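Local coordinates for protein bacterioferritin (Rhodobacter capsulatus, PDB 1JGC) that stores iron in a hollow shell of 24 subunits, probably oxidising iron(II) with dioxygen at a dinuclear centre, and binds one heme b per subunit dimer, at residues Q24-W35 with I79-D90. Numbering follows the deposited sequence.
Sequences QYWVHFRLQEDW and IGEGPRETLECD. With HEM (protoporphyrin IX containing Fe), chain D.
The imidazole of His28 is sandwiched: on one face sits Thr86, its CB 3.6 Å from the ring centroid in a CH-pi contact almost on the ring normal, and over the other lies the backbone O of Gln24, one turn earlier in the same helix. Both ring nitrogens are used at the edge. NE2 accepts the N-H of Gly80 (N to NE2 3.1 Å, 166° at the hydrogen), while ND1 points at the Asp90 carboxylate and makes weak, bent bonds to both oxygens, the ring and carboxylate planes steeply inclined to each other. Asp90 OD1 takes a second, nearly straight bond, 3.0 Å from Gln24 NE2, met on its anti side. An extended side chain, CG anti to the backbone N (chi1 -174°), carries the Gln24 amide there; NE2 also bonds weakly to Cys89 O, and OE1 accepts the N-H of Arg78. The Tyr25 ring passes obliquely by the same carboxylate, with CE1 3.5 Å from Asp90 CG.

With an alanine in place of His28, Gly80 N would probably lose its acceptor, Asp90 one of its donors, and Thr86 the ring it packs against.

Further along, Trp35 brings the CZ2-CH2-CZ3 end of its indole up to the turn before helix 83-111, CH2 3.5 Å from Gly82 CA, with Pro83 CD over one face; Arg143 of a neighbouring subunit adds a cation-pi contact. Ile79 CG2 packs 3.6 Å from Leu31 CD2 and also touches Val27.

The helix segments run antiparallel (170°, axes 10.9 Å apart), joining helix 5-34 to the end of the long crossover connection and the start of helix 83-111 in the ferritin four-helix bundle, with Tyr25 close to Glu51 and Glu94, assigned ligands of the dinuclear iron site, which is metal-free in this crystal.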
loop_
_atom_site.group_PDB
_atom_site.type_symbol
_atom_site.label_atom_id
_atom_site.label_comp_id
_atom_site.label_asym_id
_atom_site.label_seq_id
_atom_site.Cartn_x
_atom_site.Cartn_y
_atom_site.Cartn_z
ATOM N N GLN A 24 3.357 34.024 37.091
ATOM C CA GLN A 24 4.750 34.429 37.122
ATOM C C GLN A 24 5.502 33.792 35.957
ATOM O O GLN A 24 6.287 34.455 35.288
ATOM C CB GLN A 24 5.397 34.048 38.460
ATOM C CG GLN A 24 6.823 34.570 38.631
ATOM C CD GLN A 24 7.382 34.293 40.017
ATOM O OE1 GLN A 24 6.907 34.837 41.018
ATOM N NE2 GLN A 24 8.392 33.437 40.084
ATOM N N TYR A 25 5.251 32.511 35.708
ATOM C CA TYR A 25 5.917 31.811 34.616
ATOM C C TYR A 25 5.470 32.357 33.272
ATOM O O TYR A 25 6.286 32.509 32.355
ATOM C CB TYR A 25 5.623 30.311 34.660
ATOM C CG TYR A 25 6.401 29.540 35.705
ATOM C CD1 TYR A 25 7.798 29.564 35.724
ATOM C CD2 TYR A 25 5.744 28.786 36.671
ATOM C CE1 TYR A 25 8.519 28.858 36.688
ATOM C CE2 TYR A 25 6.445 28.081 37.633
ATOM C CZ TYR A 25 7.830 28.120 37.644
ATOM O OH TYR A 25 8.517 27.441 38.633
ATOM N N TRP A 26 4.181 32.662 33.151
ATOM C CA TRP A 26 3.675 33.169 31.888
ATOM C C TRP A 26 4.224 34.543 31.546
ATOM O O TRP A 26 4.524 34.819 30.392
ATOM C CB TRP A 26 2.145 33.196 31.879
ATOM C CG TRP A 26 1.612 33.209 30.486
ATOM C CD1 TRP A 26 1.382 34.303 29.704
ATOM C CD2 TRP A 26 1.367 32.064 29.658
ATOM N NE1 TRP A 26 1.015 33.911 28.437
ATOM C CE2 TRP A 26 1.002 32.543 28.380
ATOM C CE3 TRP A 26 1.428 30.682 29.870
ATOM C CZ2 TRP A 26 0.700 31.684 27.314
ATOM C CZ3 TRP A 26 1.130 29.830 28.815
ATOM C CH2 TRP A 26 0.772 30.336 27.549
ATOM N N VAL A 27 4.357 35.410 32.541
ATOM C CA VAL A 27 4.904 36.731 32.285
ATOM C C VAL A 27 6.370 36.562 31.879
ATOM O O VAL A 27 6.853 37.228 30.973
ATOM C CB VAL A 27 4.816 37.643 33.540
ATOM C CG1 VAL A 27 5.487 38.967 33.261
ATOM C CG2 VAL A 27 3.371 37.875 33.918
ATOM N N HIS A 28 7.070 35.659 32.552
ATOM C CA HIS A 28 8.467 35.412 32.246
ATOM C C HIS A 28 8.619 34.886 30.835
ATOM O O HIS A 28 9.572 35.229 30.134
ATOM C CB HIS A 28 9.060 34.437 33.255
ATOM C CG HIS A 28 9.428 35.079 34.553
ATOM N ND1 HIS A 28 9.813 34.358 35.661
ATOM C CD2 HIS A 28 9.496 36.384 34.913
ATOM C CE1 HIS A 28 10.107 35.190 36.645
ATOM N NE2 HIS A 28 9.923 36.426 36.216
ATOM N N PHE A 29 7.673 34.054 30.415
ATOM C CA PHE A 29 7.688 33.507 29.061
ATOM C C PHE A 29 7.610 34.677 28.074
ATOM O O PHE A 29 8.450 34.815 27.191
ATOM C CB PHE A 29 6.501 32.543 28.881
ATOM C CG PHE A 29 5.960 32.489 27.481
ATOM C CD1 PHE A 29 6.761 32.099 26.420
ATOM C CD2 PHE A 29 4.639 32.840 27.224
ATOM C CE1 PHE A 29 6.256 32.063 25.124
ATOM C CE2 PHE A 29 4.126 32.806 25.927
ATOM C CZ PHE A 29 4.933 32.417 24.879
ATOM N N ARG A 30 6.611 35.530 28.257
ATOM C CA ARG A 30 6.422 36.676 27.389
ATOM C C ARG A 30 7.621 37.611 27.392
ATOM O O ARG A 30 8.082 38.053 26.340
ATOM C CB ARG A 30 5.152 37.423 27.793
ATOM C CG ARG A 30 3.923 36.871 27.115
ATOM C CD ARG A 30 4.102 37.039 25.631
ATOM N NE ARG A 30 3.196 36.229 24.833
ATOM C CZ ARG A 30 3.415 35.929 23.557
ATOM N NH1 ARG A 30 4.504 36.370 22.951
ATOM N NH2 ARG A 30 2.547 35.191 22.887
ATOM N N LEU A 31 8.123 37.906 28.581
ATOM C CA LEU A 31 9.282 38.767 28.741
ATOM C C LEU A 31 10.488 38.174 27.998
ATOM O O LEU A 31 11.138 38.850 27.201
ATOM C CB LEU A 31 9.597 38.900 30.232
ATOM C CG LEU A 31 9.537 40.250 30.962
ATOM C CD1 LEU A 31 8.796 41.317 30.175
ATOM C CD2 LEU A 31 8.881 40.004 32.295
ATOM N N GLN A 32 10.785 36.906 28.263
ATOM C CA GLN A 32 11.909 36.239 27.614
ATOM C C GLN A 32 11.745 36.190 26.093
ATOM O O GLN A 32 12.720 36.249 25.348
ATOM C CB GLN A 32 12.067 34.825 28.186
ATOM C CG GLN A 32 12.432 34.846 29.657
ATOM C CD GLN A 32 12.141 33.546 30.378
ATOM O OE1 GLN A 32 11.385 32.707 29.894
ATOM N NE2 GLN A 32 12.730 33.385 31.556
ATOM N N GLU A 33 10.505 36.090 25.636
ATOM C CA GLU A 33 10.242 36.040 24.211
ATOM C C GLU A 33 10.620 37.380 23.580
ATOM O O GLU A 33 11.252 37.421 22.523
ATOM C CB GLU A 33 8.764 35.739 23.959
ATOM C CG GLU A 33 8.455 35.345 22.532
ATOM C CD GLU A 33 9.059 33.997 22.172
ATOM O OE1 GLU A 33 8.763 32.997 22.873
ATOM O OE2 GLU A 33 9.827 33.928 21.188
ATOM N N ASP A 34 10.236 38.473 24.233
ATOM C CA ASP A 34 10.534 39.815 23.730
ATOM C C ASP A 34 12.039 40.127 23.791
ATOM O O ASP A 34 12.526 40.981 23.041
ATOM C CB ASP A 34 9.727 40.864 24.515
ATOM C CG ASP A 34 9.891 42.279 23.955
ATOM O OD1 ASP A 34 9.739 42.475 22.723
ATOM O OD2 ASP A 34 10.162 43.207 24.753
ATOM N N TRP A 35 12.770 39.434 24.671
ATOM C CA TRP A 35 14.215 39.629 24.788
ATOM C C TRP A 35 14.937 38.858 23.693
ATOM O O TRP A 35 16.135 39.040 23.474
ATOM C CB TRP A 35 14.740 39.165 26.154
ATOM C CG TRP A 35 14.307 40.029 27.306
ATOM C CD1 TRP A 35 13.988 41.358 27.256
ATOM C CD2 TRP A 35 14.131 39.628 28.675
ATOM N NE1 TRP A 35 13.619 41.805 28.503
ATOM C CE2 TRP A 35 13.699 40.765 29.391
ATOM C CE3 TRP A 35 14.295 38.418 29.364
ATOM C CZ2 TRP A 35 13.426 40.728 30.760
ATOM C CZ3 TRP A 35 14.022 38.381 30.730
ATOM C CH2 TRP A 35 13.593 39.531 31.409
ATOM N N ILE A 79 8.574 39.293 39.393
ATOM C CA ILE A 79 8.945 39.456 37.996
ATOM C C ILE A 79 10.388 39.921 37.818
ATOM O O ILE A 79 10.715 41.066 38.141
ATOM C CB ILE A 79 8.027 40.487 37.309
ATOM C CG1 ILE A 79 6.562 40.221 37.666
ATOM C CG2 ILE A 79 8.210 40.426 35.822
ATOM C CD1 ILE A 79 6.099 38.818 37.388
ATOM N N GLY A 80 11.247 39.048 37.297
ATOM C CA GLY A 80 12.635 39.425 37.082
ATOM C C GLY A 80 12.733 40.457 35.971
ATOM O O GLY A 80 11.875 40.506 35.091
ATOM N N GLU A 81 13.755 41.302 35.996
ATOM C CA GLU A 81 13.879 42.303 34.944
ATOM C C GLU A 81 14.959 41.909 33.957
ATOM O O GLU A 81 15.323 42.695 33.079
ATOM C CB GLU A 81 14.181 43.686 35.528
ATOM C CG GLU A 81 13.017 44.273 36.314
ATOM C CD GLU A 81 13.175 45.762 36.611
ATOM O OE1 GLU A 81 14.205 46.147 37.221
ATOM O OE2 GLU A 81 12.261 46.542 36.237
ATOM N N GLY A 82 15.460 40.686 34.106
ATOM C CA GLY A 82 16.490 40.181 33.219
ATOM C C GLY A 82 16.573 38.667 33.236
ATOM O O GLY A 82 15.961 38.015 34.087
ATOM N N PRO A 83 17.325 38.069 32.304
ATOM C CA PRO A 83 17.461 36.608 32.248
ATOM C C PRO A 83 17.735 35.950 33.601
ATOM O O PRO A 83 16.950 35.134 34.068
ATOM C CB PRO A 83 18.616 36.403 31.269
ATOM C CG PRO A 83 18.462 37.568 30.324
ATOM C CD PRO A 83 18.117 38.724 31.243
ATOM N N ARG A 84 18.845 36.308 34.235
ATOM C CA ARG A 84 19.197 35.697 35.513
ATOM C C ARG A 84 18.192 35.963 36.630
ATOM O O ARG A 84 17.907 35.071 37.422
ATOM C CB ARG A 84 20.588 36.146 35.962
ATOM C CG ARG A 84 21.153 35.313 37.096
ATOM C CD ARG A 84 22.592 35.700 37.377
ATOM N NE ARG A 84 23.273 34.728 38.227
ATOM C CZ ARG A 84 22.958 34.498 39.494
ATOM N NH1 ARG A 84 21.969 35.178 40.058
ATOM N NH2 ARG A 84 23.635 33.590 40.193
ATOM N N GLU A 85 17.649 37.176 36.695
ATOM C CA GLU A 85 16.683 37.503 37.744
ATOM C C GLU A 85 15.431 36.630 37.679
ATOM O O GLU A 85 14.890 36.245 38.726
ATOM C CB GLU A 85 16.243 38.973 37.671
ATOM C CG GLU A 85 17.279 39.979 38.098
ATOM C CD GLU A 85 18.479 40.011 37.151
ATOM O OE1 GLU A 85 18.272 40.155 35.909
ATOM O OE2 GLU A 85 19.637 39.896 37.650
ATOM N N THR A 86 14.957 36.336 36.465
ATOM C CA THR A 86 13.752 35.516 36.322
ATOM C C THR A 86 14.007 34.117 36.881
ATOM O O THR A 86 13.119 33.509 37.486
ATOM C CB THR A 86 13.266 35.429 34.835
ATOM O OG1 THR A 86 14.298 34.886 34.010
ATOM C CG2 THR A 86 12.897 36.808 34.314
ATOM N N LEU A 87 15.225 33.615 36.692
ATOM C CA LEU A 87 15.570 32.302 37.221
ATOM C C LEU A 87 15.533 32.406 38.739
ATOM O O LEU A 87 15.026 31.517 39.420
ATOM C CB LEU A 87 16.973 31.879 36.766
ATOM C CG LEU A 87 17.156 31.605 35.276
ATOM C CD1 LEU A 87 18.591 31.224 34.999
ATOM C CD2 LEU A 87 16.223 30.488 34.855
ATOM N N GLU A 88 16.068 33.507 39.261
ATOM C CA GLU A 88 16.097 33.736 40.694
ATOM C C GLU A 88 14.687 33.854 41.255
ATOM O O GLU A 88 14.348 33.237 42.269
ATOM C CB GLU A 88 16.896 35.006 41.016
ATOM C CG GLU A 88 18.392 34.884 40.754
ATOM C CD GLU A 88 19.063 33.839 41.654
ATOM O OE1 GLU A 88 18.374 32.860 42.062
ATOM O OE2 GLU A 88 20.291 33.990 41.944
ATOM N N CYS A 89 13.860 34.647 40.595
ATOM C CA CYS A 89 12.501 34.806 41.063
ATOM C C CYS A 89 11.726 33.493 41.030
ATOM O O CYS A 89 10.981 33.192 41.968
ATOM C CB CYS A 89 11.776 35.866 40.245
ATOM S SG CYS A 89 12.383 37.527 40.575
ATOM N N ASP A 90 11.897 32.703 39.972
ATOM C CA ASP A 90 11.181 31.433 39.905
ATOM C C ASP A 90 11.675 30.500 41.007
ATOM O O ASP A 90 10.880 29.814 41.666
ATOM C CB ASP A 90 11.341 30.775 38.527
ATOM C CG ASP A 90 10.636 31.557 37.419
ATOM O OD1 ASP A 90 9.542 32.106 37.675
ATOM O OD2 ASP A 90 11.165 31.613 36.288
HETATM C CHA HEM D . -4.045 25.943 28.660
HETATM C CHB HEM D . -6.049 25.786 33.074
HETATM C CHC HEM D . -4.670 30.334 33.745
HETATM C CHD HEM D . -3.262 30.687 29.163
HETATM C C1A HEM D . -4.517 25.466 29.882
HETATM C C2A HEM D . -4.450 24.113 30.400
HETATM C C3A HEM D . -5.363 24.044 31.432
HETATM C C4A HEM D . -5.557 25.419 31.838
HETATM C CMA HEM D . -5.831 22.784 32.182
HETATM C CAA HEM D . -3.380 23.049 30.157
HETATM C CBA HEM D . -3.071 22.633 28.731
HETATM C CGA HEM D . -4.231 21.946 28.059
HETATM O O1A HEM D . -4.093 21.606 26.860
HETATM O O2A HEM D . -5.276 21.743 28.724
HETATM C C1B HEM D . -5.844 27.016 33.671
HETATM C C2B HEM D . -6.203 27.349 35.040
HETATM C C3B HEM D . -5.882 28.671 35.222
HETATM C C4B HEM D . -5.223 29.099 33.985
HETATM C CMB HEM D . -6.792 26.413 36.094
HETATM C CAB HEM D . -6.097 29.359 36.415
HETATM C CBB HEM D . -6.532 30.669 36.534
HETATM C C1C HEM D . -4.056 30.788 32.599
HETATM C C2C HEM D . -3.380 32.065 32.493
HETATM C C3C HEM D . -2.954 32.184 31.188
HETATM C C4C HEM D . -3.436 30.982 30.508
HETATM C CMC HEM D . -3.176 33.073 33.637
HETATM C CAC HEM D . -2.179 33.206 30.636
HETATM C CBC HEM D . -2.124 34.526 31.055
HETATM C C1D HEM D . -3.409 29.442 28.582
HETATM C C2D HEM D . -3.060 29.127 27.204
HETATM C C3D HEM D . -3.284 27.773 27.041
HETATM C C4D HEM D . -3.723 27.257 28.345
HETATM C CMD HEM D . -2.554 30.099 26.131
HETATM C CAD HEM D . -3.216 27.086 25.673
HETATM C CBD HEM D . -2.109 26.075 25.434
HETATM C CGD HEM D . -2.023 25.631 23.972
HETATM O O1D HEM D . -3.077 25.272 23.388
HETATM O O2D HEM D . -0.898 25.631 23.414
HETATM N NA HEM D . -4.887 26.267 30.951
HETATM N NB HEM D . -5.196 28.082 33.046
HETATM N NC HEM D . -3.955 30.072 31.431
HETATM N ND HEM D . -3.816 28.295 29.270
HETATM FE FE HEM D . -4.431 28.160 31.185
#